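PDB 6KSU: Alpha/beta hydrolase, which probably catalyses macrolactamization of nonribosomal peptides, coupling residues of opposite chirality, as a cyclase related to penicillin-binding proteins. Local coordinates for residues 443-448 with 461-466; 421-426 with 435-440; 103-108 with 127-132. All blocks are in the same frame, centred on the assembly; numbering follows the deposited sequence.

Contact 1. Residues 443-448 with 461-466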
# COMPACT_ATOMS: atom_id res chain seq x y z
N LEU A 443 -20.11 4.67 1.92
CA LEU A 443 -19.32 5.88 2.07
C LEU A 443 -19.47 6.78 0.85
O LEU A 443 -19.63 6.30 -0.28
CB LEU A 443 -17.87 5.52 2.26
CG LEU A 443 -17.59 4.55 3.41
CD1 LEU A 443 -16.22 3.89 3.24
CD2 LEU A 443 -17.72 5.27 4.76
N PRO A 444 -19.43 8.10 1.06
CA PRO A 444 -19.38 9.02 -0.08
C PRO A 444 -18.01 8.97 -0.74
O PRO A 444 -17.04 8.48 -0.16
CB PRO A 444 -19.65 10.39 0.56
CG PRO A 444 -19.17 10.23 1.98
CD PRO A 444 -19.43 8.80 2.35
N ILE A 445 -17.94 9.49 -1.96
CA ILE A 445 -16.72 9.42 -2.77
C ILE A 445 -16.27 10.83 -3.12
O ILE A 445 -16.95 11.54 -3.87
CB ILE A 445 -16.92 8.59 -4.05
CG1 ILE A 445 -17.28 7.13 -3.69
CG2 ILE A 445 -15.66 8.64 -4.91
CD1 ILE A 445 -17.67 6.27 -4.89
N THR A 446 -15.12 11.24 -2.60
CA THR A 446 -14.44 12.44 -3.08
C THR A 446 -13.36 12.05 -4.07
O THR A 446 -12.46 11.26 -3.74
CB THR A 446 -13.84 13.25 -1.94
OG1 THR A 446 -14.90 13.81 -1.16
CG2 THR A 446 -12.95 14.37 -2.52
N GLY A 447 -13.45 12.58 -5.28
CA GLY A 447 -12.47 12.31 -6.29
C GLY A 447 -12.25 13.53 -7.16
O GLY A 447 -12.70 14.63 -6.82
N ARG A 448 -11.56 13.36 -8.28
CA ARG A 448 -11.42 14.41 -9.29
C ARG A 448 -11.51 13.80 -10.68
O ARG A 448 -11.31 12.61 -10.89
CB ARG A 448 -10.11 15.18 -9.16
CG ARG A 448 -8.85 14.33 -9.48
CD ARG A 448 -7.62 15.20 -9.52
NE ARG A 448 -6.43 14.42 -9.81
CZ ARG A 448 -5.20 14.92 -9.85
NH1 ARG A 448 -4.99 16.20 -9.59
NH2 ARG A 448 -4.19 14.12 -10.13
N LEU A 461 -11.49 9.72 -14.27
CA LEU A 461 -11.98 9.93 -12.92
C LEU A 461 -11.01 9.23 -11.97
O LEU A 461 -10.70 8.05 -12.17
CB LEU A 461 -13.40 9.37 -12.82
CG LEU A 461 -14.28 9.26 -11.58
CD1 LEU A 461 -15.74 9.08 -12.03
CD2 LEU A 461 -13.84 8.14 -10.59
N GLN A 462 -10.51 9.94 -10.96
CA GLN A 462 -9.73 9.25 -9.94
C GLN A 462 -10.21 9.60 -8.54
O GLN A 462 -10.64 10.72 -8.26
CB GLN A 462 -8.20 9.49 -10.11
CG GLN A 462 -7.69 10.88 -9.94
CD GLN A 462 -6.21 11.00 -10.25
OE1 GLN A 462 -5.62 12.05 -10.05
NE2 GLN A 462 -5.59 9.91 -10.74
N TYR A 463 -10.15 8.59 -7.66
CA TYR A 463 -10.50 8.63 -6.24
C TYR A 463 -9.88 7.42 -5.56
O TYR A 463 -9.70 6.37 -6.19
CB TYR A 463 -12.02 8.60 -6.01
CG TYR A 463 -12.69 7.24 -6.20
CD1 TYR A 463 -13.01 6.44 -5.10
CD2 TYR A 463 -13.01 6.75 -7.47
CE1 TYR A 463 -13.63 5.20 -5.25
CE2 TYR A 463 -13.62 5.50 -7.64
CZ TYR A 463 -13.94 4.73 -6.52
OH TYR A 463 -14.54 3.50 -6.64
N GLY A 464 -9.60 7.55 -4.27
CA GLY A 464 -8.88 6.50 -3.55
C GLY A 464 -7.58 6.08 -4.23
O GLY A 464 -7.17 4.92 -4.14
N GLY A 465 -6.95 7.01 -4.94
CA GLY A 465 -5.72 6.74 -5.67
C GLY A 465 -5.85 5.82 -6.87
O GLY A 465 -4.83 5.49 -7.48
N ARG A 466 -7.05 5.39 -7.25
CA ARG A 466 -7.22 4.66 -8.50
C ARG A 466 -7.75 5.60 -9.58
O ARG A 466 -8.48 6.55 -9.29
CB ARG A 466 -8.19 3.48 -8.34
CG ARG A 466 -7.49 2.19 -7.93
CD ARG A 466 -7.25 2.16 -6.42
NE ARG A 466 -6.97 0.82 -5.92
CZ ARG A 466 -6.54 0.57 -4.68
NH1 ARG A 466 -6.38 1.59 -3.84
NH2 ARG A 466 -6.28 -0.69 -4.29

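Contact 2. Residues 421-426 with 435-440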
# COMPACT_ATOMS: atom_id res chain seq x y z
N SER A 421 -26.85 1.84 -4.27
CA SER A 421 -27.67 3.02 -4.52
C SER A 421 -26.91 4.05 -5.35
O SER A 421 -25.67 4.16 -5.29
CB SER A 421 -28.12 3.63 -3.19
OG SER A 421 -29.07 2.79 -2.53
N ASP A 422 -27.64 4.79 -6.17
CA ASP A 422 -27.06 5.88 -6.93
C ASP A 422 -26.49 6.93 -5.98
O ASP A 422 -27.03 7.18 -4.90
CB ASP A 422 -28.12 6.53 -7.83
CG ASP A 422 -28.59 5.61 -8.93
OD1 ASP A 422 -28.07 4.48 -9.06
OD2 ASP A 422 -29.48 6.03 -9.70
N TYR A 423 -25.36 7.54 -6.38
CA TYR A 423 -24.81 8.66 -5.63
C TYR A 423 -25.22 9.97 -6.30
O TYR A 423 -25.22 10.08 -7.53
CB TYR A 423 -23.27 8.61 -5.53
CG TYR A 423 -22.58 7.36 -4.96
CD1 TYR A 423 -21.91 7.41 -3.73
CD2 TYR A 423 -22.55 6.17 -5.67
CE1 TYR A 423 -21.25 6.28 -3.22
CE2 TYR A 423 -21.88 5.04 -5.18
CZ TYR A 423 -21.25 5.10 -3.96
OH TYR A 423 -20.61 3.98 -3.50
N ARG A 424 -25.59 10.97 -5.50
CA ARG A 424 -25.72 12.31 -6.07
C ARG A 424 -24.33 12.91 -6.30
O ARG A 424 -23.49 12.92 -5.39
CB ARG A 424 -26.56 13.21 -5.16
CG ARG A 424 -27.90 12.62 -4.70
CD ARG A 424 -28.92 13.71 -4.38
NE ARG A 424 -29.20 14.53 -5.57
CZ ARG A 424 -30.37 14.58 -6.22
NH1 ARG A 424 -31.41 13.87 -5.81
NH2 ARG A 424 -30.48 15.36 -7.29
N LEU A 425 -24.10 13.41 -7.51
CA LEU A 425 -22.78 13.86 -7.94
C LEU A 425 -22.73 15.38 -7.96
O LEU A 425 -23.43 16.01 -8.75
CB LEU A 425 -22.44 13.32 -9.33
CG LEU A 425 -21.01 13.51 -9.84
CD1 LEU A 425 -19.99 12.91 -8.85
CD2 LEU A 425 -20.86 12.85 -11.17
N SER A 426 -21.91 15.97 -7.10
CA SER A 426 -21.70 17.41 -7.10
C SER A 426 -20.36 17.70 -7.76
O SER A 426 -19.33 17.16 -7.33
CB SER A 426 -21.70 17.99 -5.69
OG SER A 426 -22.97 17.94 -5.14
N ALA A 435 -19.46 12.59 -4.40
CA ALA A 435 -20.62 11.74 -4.67
C ALA A 435 -21.21 11.33 -3.33
O ALA A 435 -20.55 10.62 -2.56
CB ALA A 435 -20.23 10.52 -5.50
N ARG A 436 -22.43 11.77 -3.04
CA ARG A 436 -23.08 11.40 -1.78
C ARG A 436 -24.02 10.24 -2.04
O ARG A 436 -24.83 10.29 -2.96
CB ARG A 436 -23.83 12.58 -1.15
CG ARG A 436 -24.44 12.22 0.24
CD ARG A 436 -23.65 12.72 1.50
NE ARG A 436 -22.97 11.63 2.23
CZ ARG A 436 -22.50 11.73 3.48
NH1 ARG A 436 -22.64 12.85 4.17
NH2 ARG A 436 -21.91 10.70 4.04
N SER A 437 -23.89 9.18 -1.23
CA SER A 437 -24.67 7.96 -1.45
C SER A 437 -26.10 8.11 -0.98
O SER A 437 -26.37 8.78 0.02
CB SER A 437 -24.09 6.77 -0.73
OG SER A 437 -24.91 5.66 -1.04
N GLY A 438 -27.02 7.47 -1.71
CA GLY A 438 -28.41 7.46 -1.30
C GLY A 438 -28.71 6.50 -0.16
O GLY A 438 -29.78 6.59 0.45
N GLU A 439 -27.79 5.58 0.12
CA GLU A 439 -27.87 4.74 1.30
C GLU A 439 -26.86 5.21 2.34
O GLU A 439 -25.65 5.24 2.06
CB GLU A 439 -27.62 3.28 0.93
CG GLU A 439 -26.35 3.00 0.11
CD GLU A 439 -26.25 1.55 -0.34
OE1 GLU A 439 -26.93 1.15 -1.32
OE2 GLU A 439 -25.53 0.79 0.30
N PRO A 440 -27.31 5.57 3.56
CA PRO A 440 -26.40 6.17 4.56
C PRO A 440 -25.33 5.22 5.09
O PRO A 440 -24.35 5.68 5.69
CB PRO A 440 -27.35 6.60 5.68
CG PRO A 440 -28.51 5.61 5.56
CD PRO A 440 -28.68 5.41 4.08
O HOH W 1 -24.42 3.90 -2.87

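Contact 3. Residues 103-108 with 127-132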
# COMPACT_ATOMS: atom_id res chain seq x y z
N ASP A 103 17.57 -1.87 -15.30
CA ASP A 103 17.51 -0.47 -15.70
C ASP A 103 16.15 0.13 -15.38
O ASP A 103 15.12 -0.34 -15.86
CB ASP A 103 17.82 -0.34 -17.19
CG ASP A 103 18.52 0.95 -17.51
OD1 ASP A 103 17.93 2.03 -17.28
OD2 ASP A 103 19.67 0.88 -18.00
N LEU A 104 16.16 1.20 -14.59
CA LEU A 104 14.93 1.79 -14.08
C LEU A 104 14.08 2.37 -15.20
O LEU A 104 12.86 2.45 -15.07
CB LEU A 104 15.31 2.86 -13.04
CG LEU A 104 14.63 3.04 -11.69
CD1 LEU A 104 14.22 1.73 -11.02
CD2 LEU A 104 15.59 3.82 -10.79
N ASP A 105 14.71 2.75 -16.31
CA ASP A 105 14.04 3.28 -17.49
C ASP A 105 14.08 2.29 -18.64
O ASP A 105 13.93 2.70 -19.80
CB ASP A 105 14.66 4.61 -17.90
CG ASP A 105 14.44 5.69 -16.87
OD1 ASP A 105 13.36 5.67 -16.22
OD2 ASP A 105 15.32 6.57 -16.71
N ASP A 106 14.28 1.00 -18.36
CA ASP A 106 14.16 0.16 -19.54
C ASP A 106 12.71 -0.22 -19.80
O ASP A 106 11.94 -0.46 -18.86
CB ASP A 106 15.00 -1.10 -19.39
CG ASP A 106 16.34 -0.99 -20.09
OD1 ASP A 106 16.56 0.03 -20.78
OD2 ASP A 106 17.17 -1.91 -19.94
N PRO A 107 12.31 -0.26 -21.08
CA PRO A 107 10.95 -0.69 -21.41
C PRO A 107 10.76 -2.17 -21.15
O PRO A 107 11.63 -2.99 -21.45
CB PRO A 107 10.84 -0.37 -22.91
CG PRO A 107 11.93 0.63 -23.18
CD PRO A 107 13.04 0.25 -22.25
N LEU A 108 9.58 -2.51 -20.61
CA LEU A 108 9.30 -3.89 -20.24
C LEU A 108 9.39 -4.86 -21.41
O LEU A 108 9.53 -6.07 -21.18
CB LEU A 108 7.91 -4.00 -19.61
CG LEU A 108 7.51 -3.17 -18.38
CD1 LEU A 108 6.13 -3.62 -17.94
CD2 LEU A 108 8.52 -3.28 -17.23
N THR A 127 7.77 1.29 -18.03
CA THR A 127 9.07 1.08 -17.40
C THR A 127 8.96 0.62 -15.94
O THR A 127 7.98 0.90 -15.23
CB THR A 127 9.90 2.35 -17.47
OG1 THR A 127 9.26 3.39 -16.72
CG2 THR A 127 10.05 2.80 -18.95
N VAL A 128 10.01 -0.07 -15.50
CA VAL A 128 10.17 -0.37 -14.08
C VAL A 128 9.93 0.88 -13.22
O VAL A 128 9.22 0.83 -12.21
CB VAL A 128 11.56 -1.00 -13.83
CG1 VAL A 128 11.85 -1.11 -12.33
CG2 VAL A 128 11.64 -2.36 -14.49
N ARG A 129 10.49 2.02 -13.63
CA ARG A 129 10.27 3.24 -12.84
C ARG A 129 8.79 3.60 -12.74
O ARG A 129 8.32 4.02 -11.68
CB ARG A 129 11.04 4.41 -13.44
CG ARG A 129 11.08 5.64 -12.52
CD ARG A 129 11.49 6.90 -13.27
NE ARG A 129 12.84 6.77 -13.82
CZ ARG A 129 13.96 6.73 -13.09
NH1 ARG A 129 13.91 6.82 -11.76
NH2 ARG A 129 15.14 6.62 -13.69
N GLN A 130 8.04 3.45 -13.84
CA GLN A 130 6.61 3.72 -13.80
C GLN A 130 5.87 2.69 -12.98
O GLN A 130 4.88 3.02 -12.33
CB GLN A 130 6.04 3.77 -15.22
CG GLN A 130 6.62 4.87 -16.09
CD GLN A 130 6.32 4.66 -17.57
OE1 GLN A 130 6.07 3.53 -18.00
NE2 GLN A 130 6.35 5.73 -18.35
N LEU A 131 6.28 1.42 -13.06
CA LEU A 131 5.63 0.39 -12.25
C LEU A 131 5.78 0.71 -10.76
O LEU A 131 4.79 0.77 -10.03
CB LEU A 131 6.20 -0.99 -12.58
CG LEU A 131 5.89 -1.59 -13.96
CD1 LEU A 131 6.60 -2.93 -14.06
CD2 LEU A 131 4.42 -1.78 -14.19
N LEU A 132 7.01 0.99 -10.33
CA LEU A 132 7.27 1.31 -8.93
C LEU A 132 6.36 2.41 -8.41
O LEU A 132 5.95 2.40 -7.24
CB LEU A 132 8.74 1.74 -8.75
CG LEU A 132 9.86 0.73 -8.43
CD1 LEU A 132 9.59 -0.09 -7.16
CD2 LEU A 132 10.15 -0.21 -9.54

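Contact 1. Residues 443-448 with 461-466
Arg448 and Gln462 make an antiparallel hydrogen-bonded pair in the beta hairpin of strands 445-451 and 458-463, part of the eight-stranded C-terminal barrel. Two reciprocal backbone bonds define the pair: Arg448 N to Gln462 O, 2.8 Å, and Gln462 N to Arg448 O, also 2.8 Å. The side chains leave the same face of the sheet and run alongside each other. In both, CG sits between the backbone N and the carbonyl carbon (chi1 67° and 64°) and the chain is extended beyond it, which brings guanidinium and amide level, their planes 8° apart. Arg448 NE and NH2 converge on Gln462 OE1 near the guanidinium plane; both bonds, Arg448 NE and Arg448 NH2 to Gln462 OE1, come out at 2.5 Å, so their exact lengths are doubtful. Further along, Ile445 CG2 lies over one face of the Tyr463 ring, 3.8 Å from its centroid, a CH-pi contact. Gly447, having no side chain, lets Tyr463 CB come within 3.7 Å of its CA. A type I' turn from Tyr463 to Arg466 then reverses the chain. Strand 432-437 flanks this hairpin through backbone bonds of Ile445 with Ala435 and Gly447 with Phe433, strand 466-470 flanks it through Leu461 and Met468, and Phe302 from a loop packs on Arg448 and Gln462.

Contact 2. Residues 421-426 with 435-440
Tyr423 touches strand 432-437 along its side chain, starting at CB. Tyr423 CB lies 3.6 Å from Ala435 CB, an apolar contact to the diagonal neighbour on the face that also carries Leu425. With CG beside the backbone N (chi1 -56°), the ring lies obliquely across the opposing strand near Ser437: Tyr423 CD1 is 3.6 Å from Ser437 CA, and Tyr423 CE1 is 3.8 Å from Ser437 CB. At the tip, OH is hydrogen-bonded to Arg417 of strand 413-417. A water sits over one face of the ring, offset toward its rim, and links the segments by bonding Ser421 O and Ser437 OG. Ser437 OG also accepts from Glu439 N at 3.1 Å, an ST turn that bends the chain as the strand ends. Beyond that turn Glu439 OE1 takes two bonds from Ser421: Ser421 N meets it at 3.0 Å from above the carboxylate plane, whereas OG uses the anti lone pair. Backbone evidence for the pairing is Arg424 N to Arg436 O, 2.7 Å, returned by Arg436 N to Arg424 O, 2.8 Å; Tyr423-Ser437 and Leu425-Ala435 are non-hydrogen-bonded pairs. Such pairing is that of an antiparallel beta hairpin, one step of the up-and-down meander closing into the barrel.

Contact 3. Residues 103-108 with 127-132
The torsions of Arg129 and Asp105 bring their charged ends together. Arg129 leaves its helix with CG anti to the backbone N and bends at chi3 (-61°), which folds its guanidinium back over the 103-108 loop, while Asp105 holds its carboxylate beside its own backbone N (chi1 -66°). The salt bridge that results is side-on and uses two nitrogens. Arg129 NE meets Asp105 OD1 at 2.7 Å on the syn side, and Arg129 NH2 reaches Asp105 OD2 at 3.0 Å from above the carboxylate plane. The two flat groups are turned 55° apart, so the grip is twisted rather than coplanar. Leu104 covers one face of the guanidinium, its CG 3.8 Å from Arg129 NH1. The backbone joins in: Leu104 O accepts from Arg129 N at 2.8 Å, serving an amide in the first turn of helix 128-132. The next amide is served from within the helix segment, because Thr127, the N-cap, takes Gln130 N on OG1 (3.1 Å) and gives its own N to Gln130 OE1, a capping box. Loop carbonyl and side-chain cap thus each take one of two successive amides, those of Arg129 and Gln130. On the apolar side Leu108 and Leu131 meet tip to tip, Leu108 CD2 to Leu131 CD1 at 3.7 Å, while the side chains of Leu104 and Val128 cross at about a right angle, Leu104 CD1 lying 3.9 Å from Val128 CG1. The loop turns through a type I beta turn from Asp103 to Asp106. Behind the contact, helix 85-98 packs through Val97 on Leu104 and Val93 on Val128. Helix 176-189 adds Leu182 against Val128 and Leu131, so that helix 128-132 is held between these two helices and the loop.

In the fold
Contact 3 comes first along the chain, in the helical part of the beta-lactamase family region, and closes before contacts 2 and 1 follow in series in the C-terminal barrel. Contacts 1 and 2 have centres 13 Å apart and touch: strands 432-437 and 445-451 are neighbours in the sheet, with a probable hydrogen bond from Ala435 N to Ile445 O. Contact 3 is separate, its centre 27 Å from that of contact 1 and 39 Å from that of contact 2. Contact 1 faces the other domain, since Arg466 forms a salt bridge with Asp140 and Gly465 a backbone bond with Tyr174; Tyr174 may be the tyrosine of a (S/Y)xN-like motif, as in penicillin-binding proteins.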